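Local coordinates for protein endonuclease NucS (Pyrococcus abyssi, PDB 2VLD) that cleaves single-stranded 3' and 5' extremities of branched DNA as a homodimeric endonuclease that binds single-stranded DNA and interacts with PCNA, at residues M1-P10 and P107-E116. The protein carries 2 engineered substitutions. Numbering follows the deposited sequence.
Sequences MRKVIIKENP and PYSLVVFLAE
Ile5 and Val112 form a hydrogen-bonded antiparallel pair: Ile5 N reaches Val112 O at 2.9 Å, and Val112 N returns to Ile5 O at the same length, in its carbonyl plane. Lys7 N to Leu110 O (3.2 Å) and a weak return bond from Leu110 N to Lys7 O repeat the pattern. Beyond the strand, Leu114 N still bonds to Lys3 O at 2.8 Å; that oxygen also lies at the edge of the Phe113 ring, in its plane, while Ala115 CB sits over one ring face.

Among the apolar contacts, Ile6 CG1 and Val111 CG2 lie side by side at 3.7 Å. Both branches stand beside their own backbone N (Ile6 chi1 -67°), and the two side chains point the same way from the sheet. From this face, which also carries Val4, Ile6 meets Ile6 of the second subunit and Phe113 makes an edge-to-face contact with Phe32 of the second subunit. On the face of Ile5 and Leu110, Ile5 CD1 meets CD1 of Leu114 from just beyond the strand; Leu110 and, from the loop after strand 4-7, Pro10 touch helix 12-25.

Of the charged groups, the extended Lys3 chain runs past Leu114 O to a salt bridge, NZ to Glu116 OE2 at 3.5 Å. Asp51 and Arg34 of the second subunit pair with Lys3 and Glu116 respectively.

Strand 4-7 thus extends the antiparallel sheet of the PH-like domain by pairing with strand 106-113, at the dimer interface.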
HETATM    1  N   MSE A   1     -10.179   6.202 -23.070  1.00101.31           N
HETATM    2  CA  MSE A   1     -10.426   5.838 -21.640  1.00101.49           C
HETATM    3  C   MSE A   1     -10.891   4.388 -21.475  1.00 98.89           C
HETATM    4  O   MSE A   1     -12.090   4.100 -21.609  1.00 99.00           O
HETATM    5  CB  MSE A   1     -11.471   6.783 -21.013  1.00101.37           C
HETATM    6  CG  MSE A   1     -11.925   6.402 -19.582  1.00102.45           C
HETATM    7 SE   MSE A   1     -13.598   7.252 -18.913  1.00107.91          SE
HETATM    8  CE  MSE A   1     -14.840   6.782 -20.382  1.00106.98           C
ATOM      9  N   ARG A   2      -9.959   3.476 -21.191  1.00 96.15           N
ATOM     10  CA  ARG A   2     -10.369   2.170 -20.665  1.00 93.45           C
ATOM     11  C   ARG A   2     -10.190   2.131 -19.144  1.00 90.40           C
ATOM     12  O   ARG A   2     -10.751   2.987 -18.448  1.00 90.56           O
ATOM     13  CB  ARG A   2      -9.743   0.962 -21.390  1.00 93.66           C
ATOM     14  CG  ARG A   2     -10.807  -0.120 -21.667  1.00 94.65           C
ATOM     15  CD  ARG A   2     -10.258  -1.437 -22.211  1.00 95.25           C
ATOM     16  NE  ARG A   2     -10.144  -2.470 -21.169  1.00 99.54           N
ATOM     17  CZ  ARG A   2     -10.378  -3.776 -21.350  1.00100.73           C
ATOM     18  NH1 ARG A   2     -10.767  -4.243 -22.540  1.00101.20           N
ATOM     19  NH2 ARG A   2     -10.235  -4.623 -20.332  1.00100.63           N
ATOM     20  N   LYS A   3      -9.421   1.178 -18.620  1.00 85.89           N
ATOM     21  CA  LYS A   3      -9.325   1.043 -17.163  1.00 82.86           C
ATOM     22  C   LYS A   3      -8.163   1.803 -16.530  1.00 81.43           C
ATOM     23  O   LYS A   3      -8.159   2.048 -15.329  1.00 81.29           O
ATOM     24  CB  LYS A   3      -9.344  -0.430 -16.741  1.00 82.51           C
ATOM     25  CG  LYS A   3     -10.734  -1.034 -16.827  1.00 81.28           C
ATOM     26  CD  LYS A   3     -10.891  -2.291 -15.993  1.00 80.32           C
ATOM     27  CE  LYS A   3     -12.355  -2.719 -15.969  1.00 79.34           C
ATOM     28  NZ  LYS A   3     -12.590  -4.041 -15.316  1.00 78.27           N
ATOM     29  N   VAL A   4      -7.196   2.198 -17.346  1.00 79.75           N
ATOM     30  CA  VAL A   4      -6.059   2.966 -16.864  1.00 78.36           C
ATOM     31  C   VAL A   4      -5.928   4.274 -17.641  1.00 77.96           C
ATOM     32  O   VAL A   4      -5.879   4.273 -18.869  1.00 77.90           O
ATOM     33  CB  VAL A   4      -4.751   2.130 -16.936  1.00 78.18           C
ATOM     34  CG1 VAL A   4      -3.534   2.995 -17.278  1.00 77.70           C
ATOM     35  CG2 VAL A   4      -4.537   1.376 -15.640  1.00 77.11           C
ATOM     36  N   ILE A   5      -5.897   5.390 -16.923  1.00 77.48           N
ATOM     37  CA  ILE A   5      -5.588   6.677 -17.536  1.00 77.16           C
ATOM     38  C   ILE A   5      -4.324   7.227 -16.897  1.00 77.64           C
ATOM     39  O   ILE A   5      -4.197   7.250 -15.677  1.00 77.73           O
ATOM     40  CB  ILE A   5      -6.743   7.674 -17.386  1.00 76.73           C
ATOM     41  CG1 ILE A   5      -8.014   7.100 -17.996  1.00 75.67           C
ATOM     42  CG2 ILE A   5      -6.409   8.990 -18.065  1.00 76.66           C
ATOM     43  CD1 ILE A   5      -9.177   7.171 -17.083  1.00 75.00           C
ATOM     44  N   ILE A   6      -3.387   7.650 -17.732  1.00 78.40           N
ATOM     45  CA  ILE A   6      -2.105   8.142 -17.268  1.00 79.52           C
ATOM     46  C   ILE A   6      -1.823   9.534 -17.819  1.00 80.87           C
ATOM     47  O   ILE A   6      -2.213   9.858 -18.943  1.00 80.95           O
ATOM     48  CB  ILE A   6      -0.975   7.203 -17.716  1.00 79.29           C
ATOM     49  CG1 ILE A   6      -1.094   5.856 -17.009  1.00 79.24           C
ATOM     50  CG2 ILE A   6       0.394   7.838 -17.471  1.00 78.80           C
ATOM     51  CD1 ILE A   6      -0.283   4.751 -17.638  1.00 79.55           C
ATOM     52  N   LYS A   7      -1.154  10.352 -17.009  1.00 82.53           N
ATOM     53  CA  LYS A   7      -0.557  11.586 -17.484  1.00 84.30           C
ATOM     54  C   LYS A   7       0.902  11.564 -17.030  1.00 85.21           C
ATOM     55  O   LYS A   7       1.176  11.681 -15.833  1.00 85.12           O
ATOM     56  CB  LYS A   7      -1.314  12.795 -16.926  1.00 84.43           C
ATOM     57  CG  LYS A   7      -1.678  13.869 -17.962  1.00 85.78           C
ATOM     58  CD  LYS A   7      -2.863  13.437 -18.848  1.00 88.30           C
ATOM     59  CE  LYS A   7      -3.721  14.621 -19.313  1.00 88.74           C
ATOM     60  NZ  LYS A   7      -3.066  15.469 -20.349  1.00 88.99           N
ATOM     61  N   GLU A   8       1.828  11.388 -17.985  1.00 86.49           N
ATOM     62  CA  GLU A   8       3.258  11.161 -17.669  1.00 87.88           C
ATOM     63  C   GLU A   8       3.938  12.391 -17.066  1.00 87.38           C
ATOM     64  O   GLU A   8       5.127  12.369 -16.735  1.00 87.72           O
ATOM     65  CB  GLU A   8       4.054  10.616 -18.870  1.00 87.88           C
ATOM     66  CG  GLU A   8       5.317   9.837 -18.434  1.00 89.52           C
ATOM     67  CD  GLU A   8       6.100   9.220 -19.587  1.00 90.36           C
ATOM     68  OE1 GLU A   8       6.546   9.975 -20.484  1.00 93.58           O
ATOM     69  OE2 GLU A   8       6.288   7.975 -19.580  1.00 93.59           O
ATOM     70  N   ASN A   9       3.161  13.459 -16.955  1.00 86.97           N
ATOM     71  CA  ASN A   9       3.438  14.589 -16.086  1.00 86.51           C
ATOM     72  C   ASN A   9       2.139  15.373 -16.075  1.00 86.12           C
ATOM     73  O   ASN A   9       1.547  15.581 -17.134  1.00 86.37           O
ATOM     74  CB  ASN A   9       4.589  15.452 -16.607  1.00 86.61           C
ATOM     75  CG  ASN A   9       5.151  16.381 -15.546  1.00 86.74           C
ATOM     76  OD1 ASN A   9       4.494  17.334 -15.120  1.00 86.34           O
ATOM     77  ND2 ASN A   9       6.379  16.111 -15.120  1.00 87.15           N
ATOM     78  N   PRO A  10       1.618  15.699 -14.887  1.00 85.55           N
ATOM     79  CA  PRO A  10       0.473  16.589 -14.781  1.00 85.36           C
ATOM     80  C   PRO A  10       0.767  17.991 -14.224  1.00 85.48           C
ATOM     81  O   PRO A  10       1.635  18.160 -13.365  1.00 85.25           O
ATOM     82  CB  PRO A  10      -0.428  15.826 -13.807  1.00 85.07           C
ATOM     83  CG  PRO A  10       0.550  14.911 -13.007  1.00 84.83           C
ATOM     84  CD  PRO A  10       1.930  15.100 -13.584  1.00 85.33           C
ATOM     85  N   PRO A 107       5.356  16.364  -9.521  1.00 74.12           N
ATOM     86  CA  PRO A 107       4.536  15.189  -9.805  1.00 73.75           C
ATOM     87  C   PRO A 107       5.043  14.440 -11.035  1.00 73.35           C
ATOM     88  O   PRO A 107       4.850  14.903 -12.161  1.00 73.71           O
ATOM     89  CB  PRO A 107       3.142  15.783 -10.049  1.00 73.78           C
ATOM     90  CG  PRO A 107       3.380  17.219 -10.455  1.00 73.80           C
ATOM     91  CD  PRO A 107       4.799  17.593 -10.121  1.00 73.99           C
ATOM     92  N   TYR A 108       5.696  13.301 -10.820  1.00 72.61           N
ATOM     93  CA  TYR A 108       6.260  12.536 -11.929  1.00 71.83           C
ATOM     94  C   TYR A 108       5.181  11.905 -12.790  1.00 70.73           C
ATOM     95  O   TYR A 108       5.349  11.760 -13.994  1.00 70.85           O
ATOM     96  CB  TYR A 108       7.196  11.446 -11.430  1.00 72.52           C
ATOM     97  CG  TYR A 108       8.355  11.939 -10.597  1.00 73.70           C
ATOM     98  CD1 TYR A 108       8.471  11.565  -9.258  1.00 75.00           C
ATOM     99  CD2 TYR A 108       9.344  12.761 -11.143  1.00 74.29           C
ATOM    100  CE1 TYR A 108       9.540  11.990  -8.486  1.00 76.02           C
ATOM    101  CE2 TYR A 108      10.416  13.195 -10.373  1.00 74.69           C
ATOM    102  CZ  TYR A 108      10.502  12.808  -9.045  1.00 74.94           C
ATOM    103  OH  TYR A 108      11.548  13.222  -8.262  1.00 74.94           O
ATOM    104  N   SER A 109       4.075  11.525 -12.168  1.00 69.21           N
ATOM    105  CA  SER A 109       2.971  10.900 -12.887  1.00 67.58           C
ATOM    106  C   SER A 109       1.788  10.653 -11.982  1.00 66.40           C
ATOM    107  O   SER A 109       1.940  10.454 -10.780  1.00 66.50           O
ATOM    108  CB  SER A 109       3.391   9.566 -13.514  1.00 67.55           C
ATOM    109  OG  SER A 109       2.250   8.844 -13.948  1.00 67.12           O
ATOM    110  N   LEU A 110       0.614  10.650 -12.590  1.00 64.94           N
ATOM    111  CA  LEU A 110      -0.613  10.314 -11.918  1.00 63.89           C
ATOM    112  C   LEU A 110      -1.308   9.252 -12.758  1.00 63.74           C
ATOM    113  O   LEU A 110      -1.327   9.335 -13.981  1.00 63.84           O
ATOM    114  CB  LEU A 110      -1.482  11.567 -11.770  1.00 63.26           C
ATOM    115  CG  LEU A 110      -2.798  11.506 -10.989  1.00 61.97           C
ATOM    116  CD1 LEU A 110      -3.258  12.905 -10.603  1.00 59.23           C
ATOM    117  CD2 LEU A 110      -3.883  10.786 -11.788  1.00 60.29           C
ATOM    118  N   VAL A 111      -1.869   8.250 -12.094  1.00 63.71           N
ATOM    119  CA  VAL A 111      -2.593   7.174 -12.762  1.00 63.66           C
ATOM    120  C   VAL A 111      -3.976   6.983 -12.128  1.00 64.16           C
ATOM    121  O   VAL A 111      -4.095   6.786 -10.904  1.00 64.36           O
ATOM    122  CB  VAL A 111      -1.818   5.845 -12.667  1.00 63.53           C
ATOM    123  CG1 VAL A 111      -2.638   4.708 -13.249  1.00 63.62           C
ATOM    124  CG2 VAL A 111      -0.461   5.948 -13.357  1.00 62.94           C
ATOM    125  N   VAL A 112      -5.016   7.052 -12.952  1.00 64.33           N
ATOM    126  CA  VAL A 112      -6.364   6.710 -12.508  1.00 64.78           C
ATOM    127  C   VAL A 112      -6.601   5.278 -12.940  1.00 65.55           C
ATOM    128  O   VAL A 112      -6.273   4.900 -14.064  1.00 65.77           O
ATOM    129  CB  VAL A 112      -7.450   7.625 -13.128  1.00 64.63           C
ATOM    130  CG1 VAL A 112      -8.837   7.278 -12.593  1.00 63.43           C
ATOM    131  CG2 VAL A 112      -7.136   9.084 -12.858  1.00 64.77           C
ATOM    132  N   PHE A 113      -7.154   4.481 -12.034  1.00 66.60           N
ATOM    133  CA  PHE A 113      -7.387   3.072 -12.292  1.00 67.66           C
ATOM    134  C   PHE A 113      -8.826   2.737 -11.959  1.00 68.56           C
ATOM    135  O   PHE A 113      -9.182   2.558 -10.803  1.00 68.62           O
ATOM    136  CB  PHE A 113      -6.408   2.223 -11.490  1.00 67.54           C
ATOM    137  CG  PHE A 113      -6.596   0.747 -11.658  1.00 68.37           C
ATOM    138  CD1 PHE A 113      -7.117   0.213 -12.835  1.00 69.34           C
ATOM    139  CD2 PHE A 113      -6.214  -0.126 -10.640  1.00 68.54           C
ATOM    140  CE1 PHE A 113      -7.278  -1.174 -12.983  1.00 68.70           C
ATOM    141  CE2 PHE A 113      -6.360  -1.518 -10.784  1.00 67.78           C
ATOM    142  CZ  PHE A 113      -6.891  -2.037 -11.956  1.00 67.97           C
ATOM    143  N   LEU A 114      -9.652   2.667 -12.993  1.00 69.83           N
ATOM    144  CA  LEU A 114     -11.071   2.422 -12.829  1.00 71.26           C
ATOM    145  C   LEU A 114     -11.277   0.939 -12.585  1.00 71.97           C
ATOM    146  O   LEU A 114     -11.571   0.167 -13.503  1.00 72.19           O
ATOM    147  CB  LEU A 114     -11.830   2.905 -14.062  1.00 71.50           C
ATOM    148  CG  LEU A 114     -11.537   4.370 -14.378  1.00 72.29           C
ATOM    149  CD1 LEU A 114     -11.371   4.594 -15.871  1.00 72.40           C
ATOM    150  CD2 LEU A 114     -12.619   5.239 -13.806  1.00 73.66           C
ATOM    151  N   ALA A 115     -11.107   0.559 -11.328  1.00 72.87           N
ATOM    152  CA  ALA A 115     -11.097  -0.828 -10.927  1.00 73.84           C
ATOM    153  C   ALA A 115     -12.456  -1.234 -10.384  1.00 74.87           C
ATOM    154  O   ALA A 115     -13.082  -0.470  -9.650  1.00 74.99           O
ATOM    155  CB  ALA A 115     -10.030  -1.037  -9.883  1.00 73.48           C
ATOM    156  N   GLU A 116     -12.901  -2.436 -10.751  1.00 76.29           N
ATOM    157  CA  GLU A 116     -14.164  -3.008 -10.267  1.00 78.24           C
ATOM    158  C   GLU A 116     -14.075  -3.433  -8.805  1.00 77.96           C
ATOM    159  O   GLU A 116     -13.027  -3.909  -8.368  1.00 78.05           O
ATOM    160  CB  GLU A 116     -14.556  -4.231 -11.112  1.00 78.25           C
ATOM    161  CG  GLU A 116     -15.544  -3.959 -12.258  1.00 80.47           C
ATOM    162  CD  GLU A 116     -15.785  -5.188 -13.153  1.00 80.98           C
ATOM    163  OE1 GLU A 116     -15.932  -6.317 -12.616  1.00 84.08           O
ATOM    164  OE2 GLU A 116     -15.834  -5.021 -14.399  1.00 84.53           O
TER